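Side-chain contacts in endo-1,4-beta-xylanase (Bacteroides thetaiotaomicron VPI-5482, PDB 3KST), which probably hydrolyses glycosidic bonds in xylan-type plant polysaccharides, as a calcium-binding member of glycoside hydrolase family 43: residues A51-D56 / W61-Q66; S132-I135 / P141-Y144; V179-L184 / S233-L238. All coordinates share one frame; numbering follows the deposited sequence.

Interaction 1: A51-D56 / W61-Q66; sequences ACFSSD and WKREGQ
The S54 hydroxyl donates a hydrogen bond to E64, OG to OE2 at 2.6 Å, meeting the carboxylate oxygen on its anti lone pair. E64 reaches back to it through a bend at chi2 (-68°), so its carboxylate lies beside S54 along the hairpin of strands 49-55 and 60-69. Between these strands, S54 and K62 exchange two straight backbone bonds, N to O at 2.8 Å each way.

The other face carries F53, R63, S55 and W61. F53 CE2 sits over the middle of the R63 guanidinium, 3.5 Å above its plane, the two planes 46° apart. R63 is held in place by a salt bridge to E18 and a hydrogen bond to G43 O. S55 CB lies 3.4 Å from the centroid of the six-membered ring of W61, a CH-pi contact over the face, and F53 CB touches W61 CE3 at 3.8 Å. W61 NE1 donates to L58 O. A leucine here would probably leave S55 CB without its packing surface and L58 O without its N-H partner.

The chemistry is thus split: a polar tie on one face, and on the other aromatic rings packed against CH groups and an arginine whose charge E18 probably balances.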
loop_
_atom_site.group_PDB
_atom_site.type_symbol
_atom_site.label_atom_id
_atom_site.label_comp_id
_atom_site.label_asym_id
_atom_site.label_seq_id
_atom_site.Cartn_x
_atom_site.Cartn_y
_atom_site.Cartn_z
ATOM N N ALA A 51 -7.431 2.123 -11.390
ATOM C CA ALA A 51 -8.879 2.072 -11.237
ATOM C C ALA A 51 -9.225 2.476 -9.814
ATOM O O ALA A 51 -8.362 2.544 -8.932
ATOM C CB ALA A 51 -9.405 0.649 -11.511
ATOM N N CYS A 52 -10.512 2.737 -9.613
ATOM C CA CYS A 52 -11.116 2.990 -8.305
ATOM C C CYS A 52 -12.269 2.000 -8.156
ATOM O O CYS A 52 -13.070 1.883 -9.058
ATOM C CB CYS A 52 -11.684 4.399 -8.173
ATOM S SG CYS A 52 -12.550 4.652 -6.603
ATOM N N PHE A 53 -12.299 1.276 -7.047
ATOM C CA PHE A 53 -13.443 0.406 -6.695
ATOM C C PHE A 53 -14.034 0.935 -5.401
ATOM O O PHE A 53 -13.278 1.380 -4.534
ATOM C CB PHE A 53 -12.998 -1.042 -6.480
ATOM C CG PHE A 53 -12.334 -1.655 -7.670
ATOM C CD1 PHE A 53 -10.972 -1.476 -7.870
ATOM C CD2 PHE A 53 -13.053 -2.429 -8.576
ATOM C CE1 PHE A 53 -10.320 -2.053 -8.985
ATOM C CE2 PHE A 53 -12.439 -3.013 -9.685
ATOM C CZ PHE A 53 -11.048 -2.824 -9.898
ATOM N N SER A 54 -15.368 0.898 -5.249
ATOM C CA SER A 54 -16.000 1.265 -3.981
ATOM C C SER A 54 -16.879 0.129 -3.443
ATOM O O SER A 54 -17.334 -0.729 -4.194
ATOM C CB SER A 54 -16.822 2.558 -4.076
ATOM O OG SER A 54 -18.046 2.362 -4.754
ATOM N N SER A 55 -17.141 0.192 -2.144
ATOM C CA SER A 55 -17.916 -0.823 -1.408
ATOM C C SER A 55 -18.541 -0.283 -0.126
ATOM O O SER A 55 -17.960 0.602 0.529
ATOM C CB SER A 55 -17.007 -1.995 -1.043
ATOM O OG SER A 55 -17.655 -2.987 -0.235
ATOM N N ASP A 56 -19.703 -0.848 0.221
ATOM C CA ASP A 56 -20.423 -0.568 1.457
ATOM C C ASP A 56 -20.103 -1.578 2.573
ATOM O O ASP A 56 -20.197 -1.250 3.772
ATOM C CB ASP A 56 -21.940 -0.629 1.186
ATOM C CG ASP A 56 -22.420 0.463 0.262
ATOM O OD1 ASP A 56 -22.005 1.616 0.453
ATOM O OD2 ASP A 56 -23.258 0.197 -0.622
ATOM N N TRP A 61 -17.948 -5.145 -4.301
ATOM C CA TRP A 61 -17.295 -3.929 -4.810
ATOM C C TRP A 61 -17.894 -3.524 -6.147
ATOM O O TRP A 61 -18.331 -4.381 -6.912
ATOM C CB TRP A 61 -15.776 -4.154 -4.968
ATOM C CG TRP A 61 -15.126 -4.389 -3.634
ATOM C CD1 TRP A 61 -15.136 -5.540 -2.932
ATOM C CD2 TRP A 61 -14.434 -3.434 -2.826
ATOM N NE1 TRP A 61 -14.493 -5.387 -1.728
ATOM C CE2 TRP A 61 -14.049 -4.094 -1.637
ATOM C CE3 TRP A 61 -14.120 -2.077 -2.975
ATOM C CZ2 TRP A 61 -13.364 -3.426 -0.586
ATOM C CZ3 TRP A 61 -13.422 -1.416 -1.940
ATOM C CH2 TRP A 61 -13.054 -2.099 -0.771
ATOM N N LYS A 62 -17.937 -2.226 -6.422
ATOM C CA LYS A 62 -18.376 -1.741 -7.737
ATOM C C LYS A 62 -17.258 -0.846 -8.292
ATOM O O LYS A 62 -16.596 -0.132 -7.520
ATOM C CB LYS A 62 -19.727 -1.012 -7.693
ATOM C CG LYS A 62 -19.736 0.518 -7.735
ATOM C CD LYS A 62 -21.154 1.087 -7.664
ATOM C CE LYS A 62 -21.230 2.436 -8.360
ATOM N NZ LYS A 62 -22.554 3.113 -8.190
ATOM N N ARG A 63 -17.082 -0.874 -9.612
ATOM C CA ARG A 63 -16.112 0.010 -10.273
ATOM C C ARG A 63 -16.626 1.432 -10.315
ATOM O O ARG A 63 -17.806 1.673 -10.608
ATOM C CB ARG A 63 -15.813 -0.431 -11.688
ATOM C CG ARG A 63 -14.914 -1.612 -11.753
ATOM C CD ARG A 63 -14.670 -1.965 -13.195
ATOM N NE ARG A 63 -13.678 -3.014 -13.325
ATOM C CZ ARG A 63 -12.356 -2.840 -13.209
ATOM N NH1 ARG A 63 -11.830 -1.637 -12.903
ATOM N NH2 ARG A 63 -11.557 -3.878 -13.389
ATOM N N GLU A 64 -15.745 2.364 -9.979
ATOM C CA GLU A 64 -16.071 3.783 -10.056
ATOM C C GLU A 64 -15.509 4.446 -11.308
ATOM O O GLU A 64 -15.990 5.520 -11.693
ATOM C CB GLU A 64 -15.602 4.501 -8.796
ATOM C CG GLU A 64 -16.367 4.099 -7.548
ATOM C CD GLU A 64 -17.818 4.528 -7.526
ATOM O OE1 GLU A 64 -18.234 5.411 -8.303
ATOM O OE2 GLU A 64 -18.559 3.961 -6.708
ATOM N N GLY A 65 -14.561 3.801 -11.980
ATOM C CA GLY A 65 -13.931 4.368 -13.150
ATOM C C GLY A 65 -12.422 4.317 -13.066
ATOM O O GLY A 65 -11.832 3.583 -12.245
ATOM N N GLN A 66 -11.800 5.108 -13.931
ATOM C CA GLN A 66 -10.338 5.180 -14.009
ATOM C C GLN A 66 -9.865 6.379 -13.185
ATOM O O GLN A 66 -9.892 7.508 -13.682
ATOM C CB GLN A 66 -9.935 5.342 -15.456
ATOM C CG GLN A 66 -8.435 5.320 -15.720
ATOM C CD GLN A 66 -7.850 3.965 -16.133
ATOM O OE1 GLN A 66 -8.564 3.011 -16.468
ATOM N NE2 GLN A 66 -6.524 3.912 -16.184
#

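Interaction 2: S132-I135 / P141-Y144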
loop_
_atom_site.group_PDB
_atom_site.type_symbol
_atom_site.label_atom_id
_atom_site.label_comp_id
_atom_site.label_asym_id
_atom_site.label_seq_id
_atom_site.Cartn_x
_atom_site.Cartn_y
_atom_site.Cartn_z
ATOM N N SER A 132 4.198 5.534 0.516
ATOM C CA SER A 132 3.175 5.495 1.558
ATOM C C SER A 132 3.411 6.724 2.426
ATOM O O SER A 132 4.529 6.899 2.918
ATOM C CB SER A 132 3.227 4.237 2.411
ATOM O OG SER A 132 2.073 4.196 3.235
ATOM N N LEU A 133 2.373 7.566 2.541
ATOM C CA LEU A 133 2.407 8.805 3.323
ATOM C C LEU A 133 1.923 8.594 4.759
ATOM O O LEU A 133 0.969 7.856 5.035
ATOM C CB LEU A 133 1.521 9.885 2.674
ATOM C CG LEU A 133 1.423 11.286 3.307
ATOM C CD1 LEU A 133 2.756 12.074 3.205
ATOM C CD2 LEU A 133 0.309 12.034 2.626
ATOM N N PHE A 134 2.570 9.321 5.665
ATOM C CA PHE A 134 2.189 9.386 7.068
ATOM C C PHE A 134 2.323 10.827 7.566
ATOM O O PHE A 134 3.385 11.422 7.440
ATOM C CB PHE A 134 3.079 8.510 7.906
ATOM C CG PHE A 134 2.828 8.662 9.389
ATOM C CD1 PHE A 134 1.614 8.270 9.934
ATOM C CD2 PHE A 134 3.801 9.243 10.218
ATOM C CE1 PHE A 134 1.358 8.428 11.313
ATOM C CE2 PHE A 134 3.572 9.409 11.586
ATOM C CZ PHE A 134 2.351 9.001 12.137
ATOM N N ILE A 135 1.252 11.375 8.140
ATOM C CA ILE A 135 1.259 12.742 8.691
ATOM C C ILE A 135 1.132 12.576 10.202
ATOM O O ILE A 135 0.111 12.115 10.686
ATOM C CB ILE A 135 0.127 13.638 8.120
ATOM C CG1 ILE A 135 0.312 13.802 6.608
ATOM C CG2 ILE A 135 0.175 15.054 8.758
ATOM C CD1 ILE A 135 -0.872 14.516 5.892
ATOM N N PRO A 141 4.644 15.879 7.580
ATOM C CA PRO A 141 4.416 14.779 6.617
ATOM C C PRO A 141 5.680 13.945 6.396
ATOM O O PRO A 141 6.762 14.519 6.262
ATOM C CB PRO A 141 4.043 15.534 5.334
ATOM C CG PRO A 141 4.786 16.805 5.428
ATOM C CD PRO A 141 4.801 17.168 6.878
ATOM N N TYR A 142 5.535 12.614 6.367
ATOM C CA TYR A 142 6.633 11.677 6.062
ATOM C C TYR A 142 6.213 10.779 4.911
ATOM O O TYR A 142 5.061 10.328 4.888
ATOM C CB TYR A 142 6.992 10.808 7.270
ATOM C CG TYR A 142 7.464 11.608 8.438
ATOM C CD1 TYR A 142 8.793 12.013 8.541
ATOM C CD2 TYR A 142 6.569 11.973 9.461
ATOM C CE1 TYR A 142 9.234 12.767 9.649
ATOM C CE2 TYR A 142 6.995 12.710 10.554
ATOM C CZ TYR A 142 8.322 13.121 10.634
ATOM O OH TYR A 142 8.708 13.839 11.731
ATOM N N LEU A 143 7.126 10.530 3.970
ATOM C CA LEU A 143 6.903 9.599 2.855
ATOM C C LEU A 143 7.880 8.443 2.976
ATOM O O LEU A 143 9.119 8.653 3.057
ATOM C CB LEU A 143 7.058 10.273 1.476
ATOM C CG LEU A 143 6.558 9.440 0.276
ATOM C CD1 LEU A 143 5.052 9.318 0.364
ATOM C CD2 LEU A 143 6.907 10.088 -1.090
ATOM N N TYR A 144 7.315 7.234 3.007
ATOM C CA TYR A 144 8.029 5.967 3.017
ATOM C C TYR A 144 8.000 5.484 1.572
ATOM O O TYR A 144 6.997 5.647 0.890
ATOM C CB TYR A 144 7.379 4.964 3.977
ATOM C CG TYR A 144 7.372 5.529 5.368
ATOM C CD1 TYR A 144 6.380 6.425 5.765
ATOM C CD2 TYR A 144 8.405 5.242 6.271
ATOM C CE1 TYR A 144 6.408 7.032 7.026
ATOM C CE2 TYR A 144 8.428 5.834 7.555
ATOM C CZ TYR A 144 7.420 6.721 7.918
ATOM O OH TYR A 144 7.412 7.322 9.150
#
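Strands 129-135 and 141-148 run antiparallel here, 157° between their directions, with S132/Y144 and F134/Y142 as hydrogen-bonded pairs and L133/L143 and I135/P141 as non-hydrogen-bonded ones. This is the beta hairpin that opens a four-stranded antiparallel sheet, one blade of the five-bladed propeller of family 43. Four backbone bonds close it; the shortest runs from Y142 N to F134 O at 2.7 Å.

On the face of L133 and L143, each leucine lays a methyl against a carbonyl of the opposite strand. L133, its CG trans to N (chi1 -179°) and chi2 at 68°, brings CD1 to within 3.3 Å of Y142 O, while L143 brings its own CD1 to 3.6 Å from S132 O. Both leucines also touch F96 of strand 92-99, and I135 CG1 rests loosely on the ring of P141.

The opposite face carries S132 and three aromatic rings. The rings of F134 and Y142 leave the sheet in the same direction and meet along their flanks, CD2 to CD2 at 4.0 Å. F134 CB meets the edge of the Y144 ring at CE1, 3.7 Å away, and Y144 OH is bonded to P225 O. F134 and Y144 pack on strand 189-197, which belongs to another four-stranded sheet, so this face joins two blades.

S132 OG hydrogen-bonds E83 OE1; since E83 is a calcium ligand, S132 stands in the second shell of the metal site. The S132 carbonyl, besides accepting from Y144 N, lies in the plane of the Y144 ring at its edge, S132 O to Y144 CD1 measuring 3.4 Å.

Interaction 3: V179-L184 / S233-L238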
loop_
_atom_site.group_PDB
_atom_site.type_symbol
_atom_site.label_atom_id
_atom_site.label_comp_id
_atom_site.label_asym_id
_atom_site.label_seq_id
_atom_site.Cartn_x
_atom_site.Cartn_y
_atom_site.Cartn_z
ATOM N N VAL A 179 16.671 -11.312 7.569
ATOM C CA VAL A 179 16.424 -12.613 8.219
ATOM C C VAL A 179 15.919 -13.655 7.220
ATOM O O VAL A 179 15.525 -13.324 6.105
ATOM C CB VAL A 179 15.472 -12.452 9.455
ATOM C CG1 VAL A 179 16.042 -11.427 10.430
ATOM C CG2 VAL A 179 14.091 -12.068 9.057
ATOM N N SER A 180 15.898 -14.914 7.644
ATOM C CA SER A 180 15.569 -16.038 6.743
ATOM C C SER A 180 14.276 -15.905 5.934
ATOM O O SER A 180 14.301 -16.011 4.705
ATOM C CB SER A 180 15.549 -17.357 7.524
ATOM O OG SER A 180 15.098 -18.403 6.675
ATOM N N TRP A 181 13.157 -15.636 6.612
ATOM C CA TRP A 181 11.842 -15.517 5.941
ATOM C C TRP A 181 11.811 -14.392 4.909
ATOM O O TRP A 181 11.027 -14.465 3.964
ATOM C CB TRP A 181 10.681 -15.339 6.925
ATOM C CG TRP A 181 10.454 -13.939 7.491
ATOM C CD1 TRP A 181 10.923 -13.436 8.675
ATOM C CD2 TRP A 181 9.684 -12.885 6.891
ATOM N NE1 TRP A 181 10.517 -12.137 8.833
ATOM C CE2 TRP A 181 9.739 -11.776 7.770
ATOM C CE3 TRP A 181 8.969 -12.766 5.679
ATOM C CZ2 TRP A 181 9.108 -10.553 7.477
ATOM C CZ3 TRP A 181 8.325 -11.571 5.399
ATOM C CH2 TRP A 181 8.398 -10.478 6.296
ATOM N N GLU A 182 12.658 -13.374 5.115
ATOM C CA GLU A 182 12.803 -12.221 4.207
ATOM C C GLU A 182 13.762 -12.446 3.027
ATOM O O GLU A 182 13.905 -11.547 2.209
ATOM C CB GLU A 182 13.375 -11.006 4.983
ATOM C CG GLU A 182 12.559 -10.548 6.153
ATOM C CD GLU A 182 13.252 -9.518 7.019
ATOM O OE1 GLU A 182 14.517 -9.481 7.070
ATOM O OE2 GLU A 182 12.513 -8.789 7.709
ATOM N N LEU A 183 14.449 -13.590 2.975
ATOM C CA LEU A 183 15.430 -13.925 1.960
ATOM C C LEU A 183 15.132 -15.288 1.295
ATOM O O LEU A 183 16.035 -16.111 1.088
ATOM C CB LEU A 183 16.846 -13.896 2.590
ATOM C CG LEU A 183 17.278 -12.545 3.204
ATOM C CD1 LEU A 183 18.541 -12.683 4.045
ATOM C CD2 LEU A 183 17.450 -11.515 2.118
ATOM N N LEU A 184 13.855 -15.525 0.990
ATOM C CA LEU A 184 13.452 -16.678 0.198
ATOM C C LEU A 184 13.789 -16.457 -1.290
ATOM O O LEU A 184 14.182 -17.402 -1.974
ATOM C CB LEU A 184 11.972 -16.999 0.407
ATOM C CG LEU A 184 11.507 -17.528 1.764
ATOM C CD1 LEU A 184 9.975 -17.459 1.860
ATOM C CD2 LEU A 184 11.996 -18.973 2.038
ATOM N N SER A 233 10.077 -9.950 16.611
ATOM C CA SER A 233 10.812 -11.208 16.664
ATOM C C SER A 233 10.056 -12.396 16.044
ATOM O O SER A 233 10.697 -13.335 15.580
ATOM C CB SER A 233 11.240 -11.527 18.112
ATOM O OG SER A 233 12.285 -12.482 18.122
ATOM N N LYS A 234 8.712 -12.344 16.034
ATOM C CA LYS A 234 7.865 -13.419 15.465
ATOM C C LYS A 234 7.362 -13.082 14.046
ATOM O O LYS A 234 6.321 -13.647 13.596
ATOM C CB LYS A 234 6.633 -13.750 16.344
ATOM C CG LYS A 234 6.805 -13.874 17.882
ATOM C CD LYS A 234 7.209 -15.266 18.358
ATOM C CE LYS A 234 6.104 -16.317 18.124
ATOM N NZ LYS A 234 6.274 -17.509 19.012
ATOM N N ASN A 235 8.039 -12.166 13.335
ATOM C CA ASN A 235 7.698 -11.966 11.911
ATOM C C ASN A 235 7.958 -13.300 11.174
ATOM O O ASN A 235 8.853 -14.063 11.587
ATOM C CB ASN A 235 8.533 -10.887 11.219
ATOM C CG ASN A 235 8.086 -9.457 11.499
ATOM O OD1 ASN A 235 6.942 -9.156 11.839
ATOM N ND2 ASN A 235 9.010 -8.542 11.266
ATOM N N PRO A 236 7.212 -13.591 10.090
ATOM C CA PRO A 236 6.159 -12.747 9.491
ATOM C C PRO A 236 4.758 -12.845 10.118
ATOM O O PRO A 236 4.405 -13.856 10.746
ATOM C CB PRO A 236 6.127 -13.226 8.052
ATOM C CG PRO A 236 6.513 -14.672 8.109
ATOM C CD PRO A 236 7.418 -14.830 9.308
ATOM N N LEU A 237 3.987 -11.771 9.959
ATOM C CA LEU A 237 2.584 -11.730 10.384
ATOM C C LEU A 237 1.693 -12.512 9.425
ATOM O O LEU A 237 0.664 -13.035 9.855
ATOM C CB LEU A 237 2.045 -10.290 10.448
ATOM C CG LEU A 237 2.373 -9.376 11.636
ATOM C CD1 LEU A 237 3.728 -9.658 12.234
ATOM C CD2 LEU A 237 2.174 -7.881 11.245
ATOM N N LEU A 238 2.072 -12.557 8.139
ATOM C CA LEU A 238 1.269 -13.169 7.081
ATOM C C LEU A 238 2.203 -13.683 5.992
ATOM O O LEU A 238 2.929 -12.913 5.421
ATOM C CB LEU A 238 0.323 -12.121 6.468
ATOM C CG LEU A 238 -0.501 -12.559 5.227
ATOM C CD1 LEU A 238 -1.449 -13.646 5.640
ATOM C CD2 LEU A 238 -1.234 -11.388 4.540
HETATM O O HOH W 1 11.618 -9.799 10.300
#
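W181 has CG set between backbone N and carbonyl carbon (chi1 80°), which turns the ring onto N235 and P236; in N235, chi1 -79° carries the amide past the pyrrole end, leaving CB as the side-chain atom that touches it. This is a tryptophan-proline CH-pi contact between two connecting loops of the propeller: W181 comes from a short 3-10 turn, P236 from a loop with a cis peptide bond between N235 and P236.

P236 CB stands 3.6 Å from the centroid of the six-membered ring, almost on the ring normal, and P236 CD reaches W181 CG at 3.6 Å, so the proline spans both rings of the indole. The opposite indole face is covered by E182 CG, which lies over the centre of the ring system; the tryptophan is therefore sandwiched between its own neighbour and the other loop. N235 CB adds a close approach to W181 NE1 at 3.3 Å, while the N235 amide plane is turned 76° from the ring.

E182 OE1 is gripped by three groups: V179 N, at 2.9 Å, E178 N and the ammonium of K231, a salt bridge that probably favours the ionised carboxylate. Y205 OH bonds the other oxygen, OE2. N235 ND2 is bonded to Y219 O.

One water completes the polar side. It accepts from W181 NE1 at 3.0 Å and from N235 ND2 at 3.1 Å, and donates to E182 OE2 at 2.9 Å.

The contacts follow one another along the chain without interleaving, and none touches another. Their centres lie about 25 Å apart for interactions 1 and 2, about 24 Å for 2 and 3, and about 33 Å for 1 and 3, the last pair on opposite sides of the chain's centre. Interactions 1 and 2 are hairpins in different sheets of the propeller. Interaction 3 is between loops: residues 179-184 lead from the sheet containing interaction 2 to the sheet starting at strand 189-197, and residues 233-238 leave that second sheet. Local hairpins thus build separate blades, while a loop-to-loop contact ties the connections round one of them, all within the single family 43 domain.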